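Putative eukaryotic translation initiation factor eIF-4E (Leishmania major, PDB 5WB5) probably binds the 7-methylguanosine cap of messenger RNA, including the cap 4 form, and so acts as a translation initiation factor. Local coordinates at residues R25-W30 and A144-Y149; K136-V141 and T165-S170; P91-G96 and A179-D184. All coordinates share one frame; numbering follows the deposited sequence.

In the fold
A curved antiparallel sheet backed by helices, the core of the eIF4E fold, can be followed here through three contacts. Contacts 1 and 2 both lie between helix 133-147 and that sheet, with centres about 10 Å apart, and they touch: T145 OG1 of contact 1 lies 3.7 Å from I167 CD1 of contact 2. Contact 3 joins the short helical turn 91-94 and the residues after it to the end of strand 175-182, the sheet neighbour of strand 164-171, and its centre is about 15 Å from each of the others. T165 couples it to contact 2, its OG1 lying 2.7 Å from N93 OD1, a probable hydrogen bond. In relatives the cap sits on the sheet's concave side, opposite the helices.

Contact 1 (R25-W30 and A144-Y149); sequences RAWTLW and ATVGEY
W27 and T145 meet where strand 22-32 passes the last turn of helix 133-147, one of the helices backing the curved sheet of the eIF4E fold. This is the compact half of the contact. The T145 methyl CG2 lies over one face of the indole, 3.6 Å from the centroid of the six-membered ring, in a CH-pi contact whose approach is 20° off the ring normal. With CG2 anti to the backbone N, the methyl faces the ring while OG1 bonds V141 O one turn back. V146 adds a looser touch over the same face, its CG1 4.2 Å from W27 CD1. F79 of strand 75-81 lies nearly parallel to the indole and also packs against T145 and V146.

The other half is polar and less sharply defined, since R25 is partly exposed and poorly ordered. Its guanidinium lies with one face over the rim of the W27 ring, and its NH1 bonds Q81 and the carbonyl of V164. Here the helix ends in a Schellman motif at E148, whose side chain folds at chi2 (-67°) to meet the guanidinium side-on. E148 OE1 has a salt bridge to a basic side chain of another protein chain, consistent with partner docking on the helical back of eIF4E, and a weak bond from R25 NH2. OE2 takes the two stronger bonds on its syn side, R25 NE at 2.9 Å and R25 NH2 at 3.2 Å.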
loop_
_atom_site.group_PDB
_atom_site.type_symbol
_atom_site.label_atom_id
_atom_site.label_comp_id
_atom_site.label_asym_id
_atom_site.label_seq_id
_atom_site.Cartn_x
_atom_site.Cartn_y
_atom_site.Cartn_z
ATOM N N ARG A 25 12.862 6.182 -0.050
ATOM C CA ARG A 25 11.864 7.188 0.275
ATOM C C ARG A 25 11.085 6.739 1.501
ATOM O O ARG A 25 10.934 5.540 1.753
ATOM C CB ARG A 25 10.900 7.422 -0.897
ATOM C CG ARG A 25 11.569 7.892 -2.177
ATOM C CD ARG A 25 10.556 8.109 -3.291
ATOM N NE ARG A 25 10.072 6.855 -3.861
ATOM C CZ ARG A 25 9.101 6.770 -4.766
ATOM N NH1 ARG A 25 8.500 7.866 -5.206
ATOM N NH2 ARG A 25 8.729 5.586 -5.231
ATOM N N ALA A 26 10.594 7.712 2.263
ATOM C CA ALA A 26 9.665 7.418 3.340
ATOM C C ALA A 26 8.276 7.165 2.763
ATOM O O ALA A 26 7.943 7.620 1.666
ATOM C CB ALA A 26 9.622 8.566 4.347
ATOM N N TRP A 27 7.462 6.418 3.510
ATOM C CA TRP A 27 6.128 6.062 3.037
ATOM C C TRP A 27 5.147 6.097 4.194
ATOM O O TRP A 27 5.435 5.566 5.269
ATOM C CB TRP A 27 6.121 4.674 2.390
ATOM C CG TRP A 27 6.981 4.581 1.176
ATOM C CD1 TRP A 27 8.317 4.325 1.140
ATOM C CD2 TRP A 27 6.567 4.746 -0.184
ATOM N NE1 TRP A 27 8.764 4.321 -0.156
ATOM C CE2 TRP A 27 7.708 4.575 -0.991
ATOM C CE3 TRP A 27 5.341 5.021 -0.798
ATOM C CZ2 TRP A 27 7.664 4.669 -2.380
ATOM C CZ3 TRP A 27 5.298 5.115 -2.179
ATOM C CH2 TRP A 27 6.454 4.938 -2.955
ATOM N N THR A 28 3.987 6.706 3.969
ATOM C CA THR A 28 2.950 6.831 4.981
ATOM C C THR A 28 1.762 5.949 4.619
ATOM O O THR A 28 1.363 5.870 3.448
ATOM C CB THR A 28 2.493 8.285 5.122
ATOM O OG1 THR A 28 3.624 9.127 5.378
ATOM C CG2 THR A 28 1.493 8.426 6.262
ATOM N N LEU A 29 1.204 5.298 5.641
ATOM C CA LEU A 29 0.044 4.427 5.516
ATOM C C LEU A 29 -1.196 5.132 6.058
ATOM O O LEU A 29 -1.137 5.810 7.090
ATOM C CB LEU A 29 0.277 3.111 6.272
ATOM C CG LEU A 29 -0.896 2.137 6.439
ATOM C CD1 LEU A 29 -1.263 1.473 5.129
ATOM C CD2 LEU A 29 -0.574 1.083 7.492
ATOM N N TRP A 30 -2.316 4.958 5.357
ATOM C CA TRP A 30 -3.595 5.546 5.722
ATOM C C TRP A 30 -4.672 4.472 5.636
ATOM O O TRP A 30 -4.535 3.489 4.903
ATOM C CB TRP A 30 -3.971 6.718 4.804
ATOM C CG TRP A 30 -2.845 7.666 4.469
ATOM C CD1 TRP A 30 -1.676 7.369 3.822
ATOM C CD2 TRP A 30 -2.808 9.074 4.733
ATOM N NE1 TRP A 30 -0.910 8.503 3.685
ATOM C CE2 TRP A 30 -1.582 9.563 4.234
ATOM C CE3 TRP A 30 -3.689 9.967 5.349
ATOM C CZ2 TRP A 30 -1.217 10.903 4.333
ATOM C CZ3 TRP A 30 -3.324 11.298 5.448
ATOM C CH2 TRP A 30 -2.098 11.753 4.941
ATOM N N ALA A 144 7.422 -4.386 -3.303
ATOM C CA ALA A 144 7.924 -3.795 -4.539
ATOM C C ALA A 144 7.918 -2.275 -4.460
ATOM O O ALA A 144 8.811 -1.612 -5.003
ATOM C CB ALA A 144 7.090 -4.275 -5.724
ATOM N N THR A 145 6.920 -1.703 -3.789
ATOM C CA THR A 145 6.877 -0.255 -3.632
ATOM C C THR A 145 8.071 0.229 -2.820
ATOM O O THR A 145 8.859 1.065 -3.282
ATOM C CB THR A 145 5.564 0.164 -2.967
ATOM O OG1 THR A 145 4.460 -0.363 -3.714
ATOM C CG2 THR A 145 5.446 1.686 -2.904
ATOM N N VAL A 146 8.235 -0.306 -1.608
ATOM C CA VAL A 146 9.296 0.189 -0.732
ATOM C C VAL A 146 10.667 -0.147 -1.307
ATOM O O VAL A 146 11.611 0.644 -1.190
ATOM C CB VAL A 146 9.135 -0.358 0.699
ATOM C CG1 VAL A 146 7.867 0.185 1.329
ATOM C CG2 VAL A 146 9.150 -1.881 0.714
ATOM N N GLY A 147 10.802 -1.313 -1.940
ATOM C CA GLY A 147 12.051 -1.732 -2.536
ATOM C C GLY A 147 12.392 -1.066 -3.844
ATOM O O GLY A 147 13.479 -1.298 -4.379
ATOM N N GLU A 148 11.488 -0.254 -4.390
ATOM C CA GLU A 148 11.736 0.550 -5.583
ATOM C C GLU A 148 11.930 -0.290 -6.838
ATOM O O GLU A 148 12.524 0.186 -7.810
ATOM C CB GLU A 148 12.949 1.472 -5.391
ATOM C CG GLU A 148 12.771 2.511 -4.299
ATOM C CD GLU A 148 11.721 3.545 -4.643
ATOM O OE1 GLU A 148 11.356 3.652 -5.835
ATOM O OE2 GLU A 148 11.261 4.246 -3.718
ATOM N N TYR A 149 11.450 -1.534 -6.851
ATOM C CA TYR A 149 11.432 -2.329 -8.072
ATOM C C TYR A 149 10.032 -2.443 -8.659
ATOM O O TYR A 149 9.744 -3.396 -9.392
ATOM C CB TYR A 149 12.038 -3.717 -7.839
ATOM C CG TYR A 149 11.453 -4.536 -6.710
ATOM C CD1 TYR A 149 11.889 -4.356 -5.404
ATOM C CD2 TYR A 149 10.506 -5.525 -6.954
ATOM C CE1 TYR A 149 11.382 -5.113 -4.369
ATOM C CE2 TYR A 149 9.992 -6.293 -5.918
ATOM C CZ TYR A 149 10.438 -6.085 -4.626
ATOM O OH TYR A 149 9.936 -6.831 -3.581
#

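Contact 2 (K136-V141 and T165-S170); sequences KAWENV and TGIVMS
W138 reaches from helix 133-147 to I167 and M169 on strand 164-171, and its side chain carries most of the contact. From CB, the indole is swung anti to the backbone N (chi1 179°), which carries its six-membered ring out to the strand although the bond leaving CA does not point there. The shared ring atoms CD2 and CE2 come first, each with M169 CB above it. W138 CE3 also meets the end of the bent methionine, 4.0 Å from M169 CE. At the far rim, CZ3 is 3.6 Å from I167 CD1, and CH2 touches the same methyl. M169 CB sits over one face of the six-membered ring, 3.6 Å from its centroid and 11° off the normal, a CH-pi contact.

One turn further on, V141 CG1 reaches I167 CD1 at 4.0 Å, so this methyl is shared by two helix residues. L178 of the neighbouring strand and L68 of a loop close in on W138. No hydrogen bond crosses the interface, and all the touching residues are buried. The axes of the segments 136-141 and 165-170 pass 10.5 Å apart and run nearly antiparallel, forming the apolar helix-on-sheet layer of the eIF4E fold.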
loop_
_atom_site.group_PDB
_atom_site.type_symbol
_atom_site.label_atom_id
_atom_site.label_comp_id
_atom_site.label_asym_id
_atom_site.label_seq_id
_atom_site.Cartn_x
_atom_site.Cartn_y
_atom_site.Cartn_z
ATOM N N LYS A 136 -1.178 -12.133 0.023
ATOM C CA LYS A 136 0.159 -12.325 -0.528
ATOM C C LYS A 136 0.455 -11.310 -1.624
ATOM O O LYS A 136 1.560 -10.758 -1.686
ATOM C CB LYS A 136 0.310 -13.748 -1.067
ATOM C CG LYS A 136 0.335 -14.831 0.007
ATOM C CD LYS A 136 0.326 -16.218 -0.616
ATOM C CE LYS A 136 0.290 -17.308 0.442
ATOM N NZ LYS A 136 0.068 -18.656 -0.157
ATOM N N ALA A 137 -0.520 -11.048 -2.498
ATOM C CA ALA A 137 -0.320 -10.061 -3.554
ATOM C C ALA A 137 -0.192 -8.658 -2.978
ATOM O O ALA A 137 0.620 -7.853 -3.453
ATOM C CB ALA A 137 -1.471 -10.130 -4.556
ATOM N N TRP A 138 -0.989 -8.348 -1.957
ATOM C CA TRP A 138 -0.879 -7.055 -1.295
ATOM C C TRP A 138 0.522 -6.864 -0.720
ATOM O O TRP A 138 1.158 -5.819 -0.922
ATOM C CB TRP A 138 -1.957 -6.963 -0.211
ATOM C CG TRP A 138 -1.975 -5.703 0.588
ATOM C CD1 TRP A 138 -2.051 -5.606 1.945
ATOM C CD2 TRP A 138 -1.926 -4.361 0.091
ATOM N NE1 TRP A 138 -2.051 -4.289 2.326
ATOM C CE2 TRP A 138 -1.973 -3.503 1.206
ATOM C CE3 TRP A 138 -1.845 -3.799 -1.186
ATOM C CZ2 TRP A 138 -1.941 -2.118 1.085
ATOM C CZ3 TRP A 138 -1.811 -2.421 -1.305
ATOM C CH2 TRP A 138 -1.860 -1.597 -0.176
ATOM N N GLU A 139 1.030 -7.884 -0.024
ATOM C CA GLU A 139 2.374 -7.814 0.543
ATOM C C GLU A 139 3.433 -7.689 -0.549
ATOM O O GLU A 139 4.390 -6.920 -0.410
ATOM C CB GLU A 139 2.639 -9.047 1.412
ATOM C CG GLU A 139 1.768 -9.134 2.661
ATOM C CD GLU A 139 1.976 -10.424 3.443
ATOM O OE1 GLU A 139 2.701 -11.314 2.949
ATOM O OE2 GLU A 139 1.414 -10.549 4.553
ATOM N N ASN A 140 3.282 -8.442 -1.642
ATOM C CA ASN A 140 4.253 -8.367 -2.728
ATOM C C ASN A 140 4.301 -6.969 -3.328
ATOM O O ASN A 140 5.386 -6.436 -3.594
ATOM C CB ASN A 140 3.919 -9.401 -3.802
ATOM C CG ASN A 140 4.234 -10.820 -3.367
ATOM O OD1 ASN A 140 5.014 -11.046 -2.440
ATOM N ND2 ASN A 140 3.632 -11.789 -4.041
ATOM N N VAL A 141 3.138 -6.353 -3.546
ATOM C CA VAL A 141 3.118 -5.019 -4.139
ATOM C C VAL A 141 3.680 -3.993 -3.164
ATOM O O VAL A 141 4.375 -3.052 -3.566
ATOM C CB VAL A 141 1.693 -4.652 -4.590
ATOM C CG1 VAL A 141 1.650 -3.230 -5.137
ATOM C CG2 VAL A 141 1.217 -5.636 -5.643
ATOM N N THR A 165 3.845 7.267 -7.119
ATOM C CA THR A 165 3.592 8.080 -5.938
ATOM C C THR A 165 2.933 7.302 -4.810
ATOM O O THR A 165 3.119 7.657 -3.638
ATOM C CB THR A 165 2.705 9.279 -6.290
ATOM O OG1 THR A 165 1.434 8.818 -6.765
ATOM C CG2 THR A 165 3.365 10.139 -7.359
ATOM N N GLY A 166 2.160 6.269 -5.124
ATOM C CA GLY A 166 1.558 5.488 -4.059
ATOM C C GLY A 166 0.771 4.314 -4.591
ATOM O O GLY A 166 0.766 4.032 -5.789
ATOM N N ILE A 167 0.103 3.623 -3.664
ATOM C CA ILE A 167 -0.758 2.491 -3.982
ATOM C C ILE A 167 -1.950 2.502 -3.036
ATOM O O ILE A 167 -1.913 3.087 -1.951
ATOM C CB ILE A 167 -0.030 1.128 -3.889
ATOM C CG1 ILE A 167 0.544 0.917 -2.489
ATOM C CG2 ILE A 167 1.066 1.037 -4.941
ATOM C CD1 ILE A 167 1.091 -0.476 -2.259
ATOM N N VAL A 168 -3.015 1.831 -3.462
ATOM C CA VAL A 168 -4.274 1.799 -2.724
ATOM C C VAL A 168 -4.887 0.416 -2.880
ATOM O O VAL A 168 -5.054 -0.077 -3.999
ATOM C CB VAL A 168 -5.264 2.880 -3.212
ATOM C CG1 VAL A 168 -6.556 2.841 -2.395
ATOM C CG2 VAL A 168 -4.641 4.269 -3.143
ATOM N N MET A 169 -5.219 -0.207 -1.757
ATOM C CA MET A 169 -6.038 -1.411 -1.734
ATOM C C MET A 169 -7.418 -1.017 -1.228
ATOM O O MET A 169 -7.530 -0.292 -0.235
ATOM C CB MET A 169 -5.415 -2.489 -0.840
ATOM C CG MET A 169 -6.292 -3.713 -0.649
ATOM S SD MET A 169 -6.712 -4.500 -2.218
ATOM C CE MET A 169 -5.249 -5.484 -2.507
ATOM N N SER A 170 -8.460 -1.476 -1.915
ATOM C CA SER A 170 -9.832 -1.076 -1.614
ATOM C C SER A 170 -10.699 -2.324 -1.520
ATOM O O SER A 170 -10.952 -2.987 -2.532
ATOM C CB SER A 170 -10.366 -0.121 -2.681
ATOM O OG SER A 170 -11.582 0.481 -2.273
#

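Contact 3 (P91-G96 and A179-D184)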
loop_
_atom_site.group_PDB
_atom_site.type_symbol
_atom_site.label_atom_id
_atom_site.label_comp_id
_atom_site.label_asym_id
_atom_site.label_seq_id
_atom_site.Cartn_x
_atom_site.Cartn_y
_atom_site.Cartn_z
ATOM N N PRO A 91 -0.502 17.793 -5.600
ATOM C CA PRO A 91 0.294 18.130 -6.793
ATOM C C PRO A 91 1.030 16.940 -7.381
ATOM O O PRO A 91 1.351 16.947 -8.576
ATOM C CB PRO A 91 1.272 19.193 -6.276
ATOM C CG PRO A 91 0.608 19.779 -5.081
ATOM C CD PRO A 91 -0.174 18.662 -4.456
ATOM N N ALA A 92 1.320 15.918 -6.573
ATOM C CA ALA A 92 2.021 14.747 -7.083
ATOM C C ALA A 92 1.123 13.896 -7.970
ATOM O O ALA A 92 1.621 13.190 -8.855
ATOM C CB ALA A 92 2.555 13.914 -5.918
ATOM N N ASN A 93 -0.191 13.952 -7.757
ATOM C CA ASN A 93 -1.140 13.130 -8.497
ATOM C C ASN A 93 -1.985 13.926 -9.481
ATOM O O ASN A 93 -2.832 13.337 -10.161
ATOM C CB ASN A 93 -2.063 12.391 -7.521
ATOM C CG ASN A 93 -1.299 11.592 -6.490
ATOM O OD1 ASN A 93 -0.306 10.938 -6.806
ATOM N ND2 ASN A 93 -1.755 11.643 -5.244
ATOM N N LYS A 94 -1.782 15.240 -9.580
ATOM C CA LYS A 94 -2.638 16.058 -10.434
ATOM C C LYS A 94 -2.498 15.656 -11.899
ATOM O O LYS A 94 -3.497 15.422 -12.589
ATOM C CB LYS A 94 -2.308 17.540 -10.239
ATOM C CG LYS A 94 -0.906 17.936 -10.678
ATOM C CD LYS A 94 -0.590 19.386 -10.362
ATOM C CE LYS A 94 0.826 19.737 -10.786
ATOM N NZ LYS A 94 1.109 21.193 -10.661
ATOM N N LYS A 95 -1.260 15.559 -12.392
ATOM C CA LYS A 95 -1.037 15.227 -13.794
ATOM C C LYS A 95 -1.143 13.731 -14.051
ATOM O O LYS A 95 -1.499 13.320 -15.160
ATOM C CB LYS A 95 0.339 15.724 -14.245
ATOM C CG LYS A 95 0.484 17.235 -14.283
ATOM C CD LYS A 95 1.901 17.648 -14.651
ATOM C CE LYS A 95 2.051 19.160 -14.677
ATOM N NZ LYS A 95 3.448 19.582 -14.976
ATOM N N GLY A 96 -0.844 12.912 -13.050
ATOM C CA GLY A 96 -0.798 11.479 -13.228
ATOM C C GLY A 96 -2.166 10.837 -13.122
ATOM O O GLY A 96 -3.211 11.487 -13.158
ATOM N N ALA A 179 -4.600 -0.598 -6.794
ATOM C CA ALA A 179 -4.338 0.561 -7.634
ATOM C C ALA A 179 -2.937 1.078 -7.353
ATOM O O ALA A 179 -2.524 1.162 -6.196
ATOM C CB ALA A 179 -5.370 1.672 -7.392
ATOM N N VAL A 180 -2.217 1.419 -8.416
ATOM C CA VAL A 180 -0.902 2.039 -8.334
ATOM C C VAL A 180 -1.042 3.446 -8.896
ATOM O O VAL A 180 -1.283 3.621 -10.097
ATOM C CB VAL A 180 0.157 1.234 -9.100
ATOM C CG1 VAL A 180 1.532 1.883 -8.969
ATOM C CG2 VAL A 180 0.192 -0.199 -8.605
ATOM N N TRP A 181 -0.925 4.446 -8.025
ATOM C CA TRP A 181 -1.033 5.845 -8.412
ATOM C C TRP A 181 0.340 6.354 -8.828
ATOM O O TRP A 181 1.276 6.377 -8.012
ATOM C CB TRP A 181 -1.581 6.695 -7.265
ATOM C CG TRP A 181 -3.022 6.458 -6.939
ATOM C CD1 TRP A 181 -3.705 5.279 -7.027
ATOM C CD2 TRP A 181 -3.963 7.434 -6.474
ATOM N NE1 TRP A 181 -5.012 5.459 -6.641
ATOM C CE2 TRP A 181 -5.197 6.772 -6.298
ATOM C CE3 TRP A 181 -3.882 8.800 -6.188
ATOM C CZ2 TRP A 181 -6.339 7.430 -5.849
ATOM C CZ3 TRP A 181 -5.018 9.452 -5.742
ATOM C CH2 TRP A 181 -6.230 8.766 -5.576
ATOM N N VAL A 182 0.441 6.774 -10.092
ATOM C CA VAL A 182 1.665 7.328 -10.660
ATOM C C VAL A 182 1.540 8.847 -10.722
ATOM O O VAL A 182 0.573 9.422 -10.210
ATOM C CB VAL A 182 1.944 6.739 -12.057
ATOM C CG1 VAL A 182 2.040 5.225 -11.981
ATOM C CG2 VAL A 182 0.863 7.154 -13.048
ATOM N N SER A 183 2.509 9.504 -11.363
ATOM C CA SER A 183 2.560 10.958 -11.428
ATOM C C SER A 183 2.429 11.519 -12.836
ATOM O O SER A 183 1.915 12.629 -12.991
ATOM C CB SER A 183 3.876 11.473 -10.823
ATOM O OG SER A 183 4.993 11.014 -11.561
ATOM N N ASP A 184 2.875 10.793 -13.858
ATOM C CA ASP A 184 2.845 11.266 -15.240
ATOM C C ASP A 184 1.968 10.320 -16.053
ATOM O O ASP A 184 2.370 9.189 -16.345
ATOM C CB ASP A 184 4.257 11.343 -15.821
ATOM C CG ASP A 184 4.284 11.918 -17.227
ATOM O OD1 ASP A 184 3.982 13.119 -17.391
ATOM O OD2 ASP A 184 4.612 11.168 -18.169
#
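A92 and S183 bring a short, weakly bonded helical turn up to the C-terminal end of strand 175-182, an inner strand of the antiparallel sheet of the eIF4E fold. A92 works through its backbone: its carbonyl oxygen meets the serine, with A92 O 3.5 Å from S183 CA in a CH...O contact. The serine hydroxyl itself is turned elsewhere, to the carbonyl of P162.

N93 follows and reaches the one aromatic side chain involved. Its amide stands almost upright to the W181 indole, the planes 81° apart, with ND2 3.7 Å from W181 CE3 at the ring edge. Outside partners fix the rotation of the amide: OD1 is held by T165, whose hydroxyl also bonds W181 O, and ND2 donates a hydrogen bond to M87 O. H215 and F80 pack against the same indole.

K95 meets S183 O with its backbone C, at 3.4 Å, and with its CB. The extended side chain then leads away, and NZ remains 6.9 Å from D184 OD1, too far for a salt bridge.

At G96 the two backbones draw together just before strand 97-104 begins. The glycine backbone is hydrogen-bonded to H215 and, having no side chain, can bring G96 CA to 3.8 Å from S183 CA.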